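Local coordinates for 2,3-dihydroxybenzoate-AMP ligase (Mycobacterium smegmatis, PDB 5KEI), which belongs to the ANL superfamily of AMP-binding enzymes, with a large N-terminal domain and a small C-terminal domain joined by a short connection, at residues A[435-440]-A[454-459]; A[484-489]-A[545-550]. One frame throughout, in Å; residues are numbered along the deposited sequence.

Interaction 1 of 2, residues A[435-440]-A[454-459]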
loop_
_atom_site.group_PDB
_atom_site.type_symbol
_atom_site.label_atom_id
_atom_site.label_comp_id
_atom_site.label_asym_id
_atom_site.label_seq_id
_atom_site.Cartn_x
_atom_site.Cartn_y
_atom_site.Cartn_z
ATOM N N GLY A 435 5.947 11.024 -6.287
ATOM C CA GLY A 435 6.798 10.649 -7.396
ATOM C C GLY A 435 5.996 10.525 -8.677
ATOM O O GLY A 435 6.545 10.189 -9.725
ATOM N N ASP A 436 4.694 10.800 -8.594
ATOM C CA ASP A 436 3.813 10.749 -9.774
ATOM C C ASP A 436 3.746 12.101 -10.486
ATOM O O ASP A 436 3.633 13.143 -9.850
ATOM C CB ASP A 436 2.396 10.305 -9.383
ATOM C CG ASP A 436 2.350 8.876 -8.867
ATOM O OD1 ASP A 436 2.964 7.993 -9.493
ATOM O OD2 ASP A 436 1.712 8.637 -7.819
ATOM N N ARG A 437 3.818 12.073 -11.810
ATOM C CA ARG A 437 3.650 13.269 -12.622
ATOM C C ARG A 437 2.186 13.337 -13.012
ATOM O O ARG A 437 1.663 12.387 -13.593
ATOM C CB ARG A 437 4.555 13.224 -13.861
ATOM C CG ARG A 437 4.825 14.572 -14.518
ATOM C CD ARG A 437 5.466 14.398 -15.904
ATOM N NE ARG A 437 6.573 13.434 -15.927
ATOM C CZ ARG A 437 6.765 12.542 -16.902
ATOM N NH1 ARG A 437 5.907 12.491 -17.923
ATOM N NH2 ARG A 437 7.802 11.698 -16.861
ATOM N N VAL A 438 1.513 14.434 -12.671
ATOM C CA VAL A 438 0.076 14.573 -12.933
ATOM C C VAL A 438 -0.279 15.995 -13.367
ATOM O O VAL A 438 0.492 16.929 -13.184
ATOM C CB VAL A 438 -0.794 14.225 -11.672
ATOM C CG1 VAL A 438 -0.459 12.839 -11.099
ATOM C CG2 VAL A 438 -0.619 15.286 -10.585
ATOM N N ARG A 439 -1.460 16.161 -13.935
ATOM C CA ARG A 439 -2.013 17.495 -14.109
ATOM C C ARG A 439 -3.464 17.448 -13.688
ATOM O O ARG A 439 -4.112 16.405 -13.809
ATOM C CB ARG A 439 -1.868 17.990 -15.550
ATOM C CG ARG A 439 -2.559 17.145 -16.572
ATOM C CD ARG A 439 -2.148 17.557 -17.962
ATOM N NE ARG A 439 -2.869 16.796 -18.974
ATOM C CZ ARG A 439 -2.917 17.128 -20.261
ATOM N NH1 ARG A 439 -2.272 18.209 -20.689
ATOM N NH2 ARG A 439 -3.609 16.385 -21.122
ATOM N N ARG A 440 -3.945 18.555 -13.130
ATOM C CA ARG A 440 -5.357 18.724 -12.812
ATOM C C ARG A 440 -5.924 19.704 -13.815
ATOM O O ARG A 440 -5.484 20.855 -13.878
ATOM C CB ARG A 440 -5.552 19.235 -11.393
ATOM C CG ARG A 440 -7.002 19.606 -11.067
ATOM C CD ARG A 440 -7.180 19.915 -9.578
ATOM N NE ARG A 440 -6.027 20.643 -9.050
ATOM C CZ ARG A 440 -5.760 20.793 -7.755
ATOM N NH1 ARG A 440 -6.574 20.269 -6.842
ATOM N NH2 ARG A 440 -4.674 21.464 -7.374
ATOM N N GLY A 454 2.802 10.275 -15.873
ATOM C CA GLY A 454 3.931 9.388 -15.668
ATOM C C GLY A 454 4.579 9.469 -14.297
ATOM O O GLY A 454 3.943 9.817 -13.294
ATOM N N ARG A 455 5.863 9.121 -14.267
ATOM C CA ARG A 455 6.685 9.191 -13.067
ATOM C C ARG A 455 7.682 10.319 -13.192
ATOM O O ARG A 455 8.169 10.613 -14.285
ATOM C CB ARG A 455 7.428 7.867 -12.825
ATOM C CG ARG A 455 6.520 6.646 -12.606
ATOM C CD ARG A 455 5.840 6.676 -11.236
ATOM N NE ARG A 455 6.799 6.489 -10.152
ATOM C CZ ARG A 455 6.537 6.741 -8.873
ATOM N NH1 ARG A 455 7.472 6.539 -7.959
ATOM N NH2 ARG A 455 5.344 7.196 -8.503
ATOM N N ILE A 456 7.990 10.964 -12.076
ATOM C CA ILE A 456 9.072 11.920 -12.073
ATOM C C ILE A 456 10.365 11.168 -12.368
ATOM O O ILE A 456 10.631 10.139 -11.755
ATOM C CB ILE A 456 9.159 12.658 -10.747
ATOM C CG1 ILE A 456 7.908 13.520 -10.557
ATOM C CG2 ILE A 456 10.401 13.526 -10.700
ATOM C CD1 ILE A 456 7.711 14.565 -11.642
ATOM N N LYS A 457 11.144 11.652 -13.334
ATOM C CA LYS A 457 12.418 10.997 -13.664
ATOM C C LYS A 457 13.621 11.882 -13.338
ATOM O O LYS A 457 13.496 13.102 -13.191
ATOM C CB LYS A 457 12.458 10.570 -15.145
ATOM C CG LYS A 457 11.396 9.535 -15.507
ATOM C CD LYS A 457 11.576 8.950 -16.894
ATOM C CE LYS A 457 11.574 7.413 -16.815
ATOM N NZ LYS A 457 11.338 6.720 -18.122
ATOM N N ASP A 458 14.781 11.247 -13.200
ATOM C CA ASP A 458 16.023 11.963 -12.964
ATOM C C ASP A 458 17.170 11.193 -13.627
ATOM O O ASP A 458 17.749 10.259 -13.055
ATOM C CB ASP A 458 16.243 12.153 -11.463
ATOM C CG ASP A 458 17.408 13.071 -11.148
ATOM O OD1 ASP A 458 18.002 13.615 -12.104
ATOM O OD2 ASP A 458 17.718 13.255 -9.942
ATOM N N VAL A 459 17.486 11.586 -14.855
ATOM C CA VAL A 459 18.400 10.808 -15.672
ATOM C C VAL A 459 19.767 11.463 -15.813
ATOM O O VAL A 459 19.876 12.666 -16.076
ATOM C CB VAL A 459 17.812 10.566 -17.074
ATOM C CG1 VAL A 459 17.348 11.878 -17.697
ATOM C CG2 VAL A 459 18.831 9.883 -17.959
#

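Interaction 2 of 2, residues A[484-489]-A[545-550]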
loop_
_atom_site.group_PDB
_atom_site.type_symbol
_atom_site.label_atom_id
_atom_site.label_comp_id
_atom_site.label_asym_id
_atom_site.label_seq_id
_atom_site.Cartn_x
_atom_site.Cartn_y
_atom_site.Cartn_z
ATOM N N ALA A 484 21.768 9.409 3.822
ATOM C CA ALA A 484 21.137 10.052 2.662
ATOM C C ALA A 484 22.084 9.968 1.456
ATOM O O ALA A 484 23.296 9.859 1.635
ATOM C CB ALA A 484 20.792 11.502 2.970
ATOM N N ALA A 485 21.549 10.006 0.239
ATOM C CA ALA A 485 22.389 9.923 -0.961
ATOM C C ALA A 485 21.838 10.777 -2.089
ATOM O O ALA A 485 20.627 10.912 -2.231
ATOM C CB ALA A 485 22.526 8.481 -1.426
ATOM N N ALA A 486 22.729 11.354 -2.890
ATOM C CA ALA A 486 22.325 12.080 -4.096
ATOM C C ALA A 486 23.262 11.780 -5.279
ATOM O O ALA A 486 24.457 12.046 -5.220
ATOM C CB ALA A 486 22.276 13.574 -3.823
ATOM N N ALA A 487 22.710 11.195 -6.338
ATOM C CA ALA A 487 23.468 10.947 -7.558
ATOM C C ALA A 487 23.308 12.168 -8.442
ATOM O O ALA A 487 22.196 12.545 -8.812
ATOM C CB ALA A 487 22.993 9.675 -8.273
ATOM N N VAL A 488 24.423 12.810 -8.747
ATOM C CA VAL A 488 24.390 14.079 -9.443
ATOM C C VAL A 488 25.189 13.973 -10.754
ATOM O O VAL A 488 26.144 13.190 -10.858
ATOM C CB VAL A 488 24.943 15.200 -8.534
ATOM C CG1 VAL A 488 24.673 16.532 -9.129
ATOM C CG2 VAL A 488 24.289 15.127 -7.150
ATOM N N ALA A 489 24.772 14.745 -11.752
ATOM C CA ALA A 489 25.430 14.782 -13.050
ATOM C C ALA A 489 26.434 15.921 -13.111
ATOM O O ALA A 489 26.101 17.073 -12.824
ATOM C CB ALA A 489 24.397 14.927 -14.171
ATOM N N GLY A 545 11.459 19.647 -0.030
ATOM C CA GLY A 545 12.208 18.609 0.659
ATOM C C GLY A 545 13.028 17.743 -0.269
ATOM O O GLY A 545 13.877 16.962 0.170
ATOM N N LYS A 546 12.763 17.883 -1.563
ATOM C CA LYS A 546 13.511 17.173 -2.584
ATOM C C LYS A 546 14.947 17.723 -2.625
ATOM O O LYS A 546 15.167 18.932 -2.497
ATOM C CB LYS A 546 12.798 17.307 -3.934
ATOM C CG LYS A 546 13.671 17.152 -5.145
ATOM C CD LYS A 546 12.927 17.583 -6.406
ATOM C CE LYS A 546 13.881 18.206 -7.427
ATOM N NZ LYS A 546 13.207 18.517 -8.721
ATOM N N ILE A 547 15.914 16.826 -2.756
ATOM C CA ILE A 547 17.317 17.205 -2.756
ATOM C C ILE A 547 17.548 18.278 -3.813
ATOM O O ILE A 547 17.062 18.144 -4.931
ATOM C CB ILE A 547 18.218 15.973 -3.010
ATOM C CG1 ILE A 547 17.954 14.901 -1.938
ATOM C CG2 ILE A 547 19.678 16.381 -3.042
ATOM C CD1 ILE A 547 18.733 13.596 -2.128
ATOM N N ASP A 548 18.234 19.365 -3.448
ATOM C CA ASP A 548 18.496 20.459 -4.397
ATOM C C ASP A 548 19.773 20.185 -5.200
ATOM O O ASP A 548 20.844 20.684 -4.871
ATOM C CB ASP A 548 18.599 21.808 -3.667
ATOM C CG ASP A 548 18.599 23.007 -4.628
ATOM O OD1 ASP A 548 18.530 22.804 -5.862
ATOM O OD2 ASP A 548 18.638 24.161 -4.143
ATOM N N LYS A 549 19.639 19.393 -6.256
ATOM C CA LYS A 549 20.788 18.874 -6.978
ATOM C C LYS A 549 21.479 19.944 -7.809
ATOM O O LYS A 549 22.693 19.908 -7.980
ATOM C CB LYS A 549 20.369 17.706 -7.872
ATOM C CG LYS A 549 19.879 16.498 -7.099
ATOM C CD LYS A 549 19.619 15.316 -8.008
ATOM C CE LYS A 549 19.475 14.028 -7.200
ATOM N NZ LYS A 549 19.285 12.840 -8.091
ATOM N N LYS A 550 20.709 20.894 -8.325
ATOM C CA LYS A 550 21.282 21.984 -9.091
ATOM C C LYS A 550 22.214 22.776 -8.185
ATOM O O LYS A 550 23.216 23.327 -8.633
ATOM C CB LYS A 550 20.185 22.880 -9.675
ATOM C CG LYS A 550 18.903 22.125 -10.005
ATOM C CD LYS A 550 17.973 22.913 -10.928
ATOM C CE LYS A 550 18.340 22.737 -12.400
ATOM N NZ LYS A 550 18.106 21.345 -12.896
#

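Interaction 1 of 2, residues A[435-440]-A[454-459]
R455 NH2 has two acceptors: it forms a salt bridge with D436 OD1 at 2.7 Å and also donates to the backbone oxygen of S434. OD1 lies within 2° of the guanidinium plane, yet the arginine meets OD1 from above the carboxylate plane, the two flat groups standing 69° apart. Bends at chi2 and chi3 fold the R455 chain back over the peptide of G435, whose O lies 3.3 Å above the guanidinium plane.

Next to this pair the backbones run antiparallel. R437 N donates to G454 O at 2.7 Å, and the return bond from G454 N to R437 O is weak. Past the last strand residue, I456 N still reaches G435 O at 2.9 Å, which carries the pairing one step into the loop. R437 extends alongside the departing chain: its CG touches I456 CD1 at 4.1 Å, and its bend at chi3 brings NH2 to R455 O for a weak 2.8 Å bond. The guanidinium thus passes over G454, which has no side chain to obstruct it.

Each strand therefore sends an arginine across to the other, and the edge of this antiparallel sheet is held at the surface by a salt bridge and a weak arginine-to-carbonyl bond as well as by backbone pairing.

Interaction 2 of 2, residues A[484-489]-A[545-550]
A lysine ammonium group, rather than a backbone amide, supplies the one hydrogen bond between strand and helix start: K549 NZ donates to A487 O at 3.0 Å. It approaches tilted 19° from the carbonyl plane, with a C=O...N angle of 146°. The first torsion of K549 sets CG opposite its own carbonyl carbon (chi1 -65°), and from there the chain runs out extended, so that the full length of the side chain spans the gap. Its CE passes 3.5 Å from the same A487 O and lies 4.4 Å from A486 CB, which brings the aliphatic part along the strand before the charged end arrives. That end has stronger partners outside the two segments, since NZ also makes salt bridges with D458 and E473. E473 OE2 in turn accepts a bond from A487 N, so one carboxylate oxygen of E473 bridges the lysine and the peptide N of A487. The negative charge of the two acids probably stabilises the lysine's positive charge beside the buried strand.

Beside the lysine, I547 brings both of its methyls to the small A486 side chain. Its CG2 and CD1 each lie 3.9 Å from A486 CB, while CD1 reaches A485 O at 3.3 Å. V488 adds a looser touch, its CG1 approaching the K549 backbone O at 4.1 Å.

Strand 482-492 is an outermost strand of its three-stranded sheet, paired through A484, A486 and V488 with strand 498-505. Helix 549-553 packs against it through I552, which touches A486, V488 and I547, while A487 meets A469 and L472 of helix 469-477 and I460 of strand 459-462.

From the N terminus, interaction 1 comes first: strand 432-440 turns back through residues 441-449 to strand 450-455, closing a hairpin at the edge of a four-stranded antiparallel sheet. The chain then runs on through strands 459-462 and 465-468 to helix 469-477 before interaction 2 opens. That second contact closes a much longer loop of 55 residues, bringing the start of helix 549-553 back to strand 482-492. The two loops follow in series, neither nesting nor crossing, with centres about 16 Å apart. They nevertheless meet directly, for D458 OD2 forms a salt bridge with K549 NZ, tying the chain leaving the hairpin to the C-terminal helix.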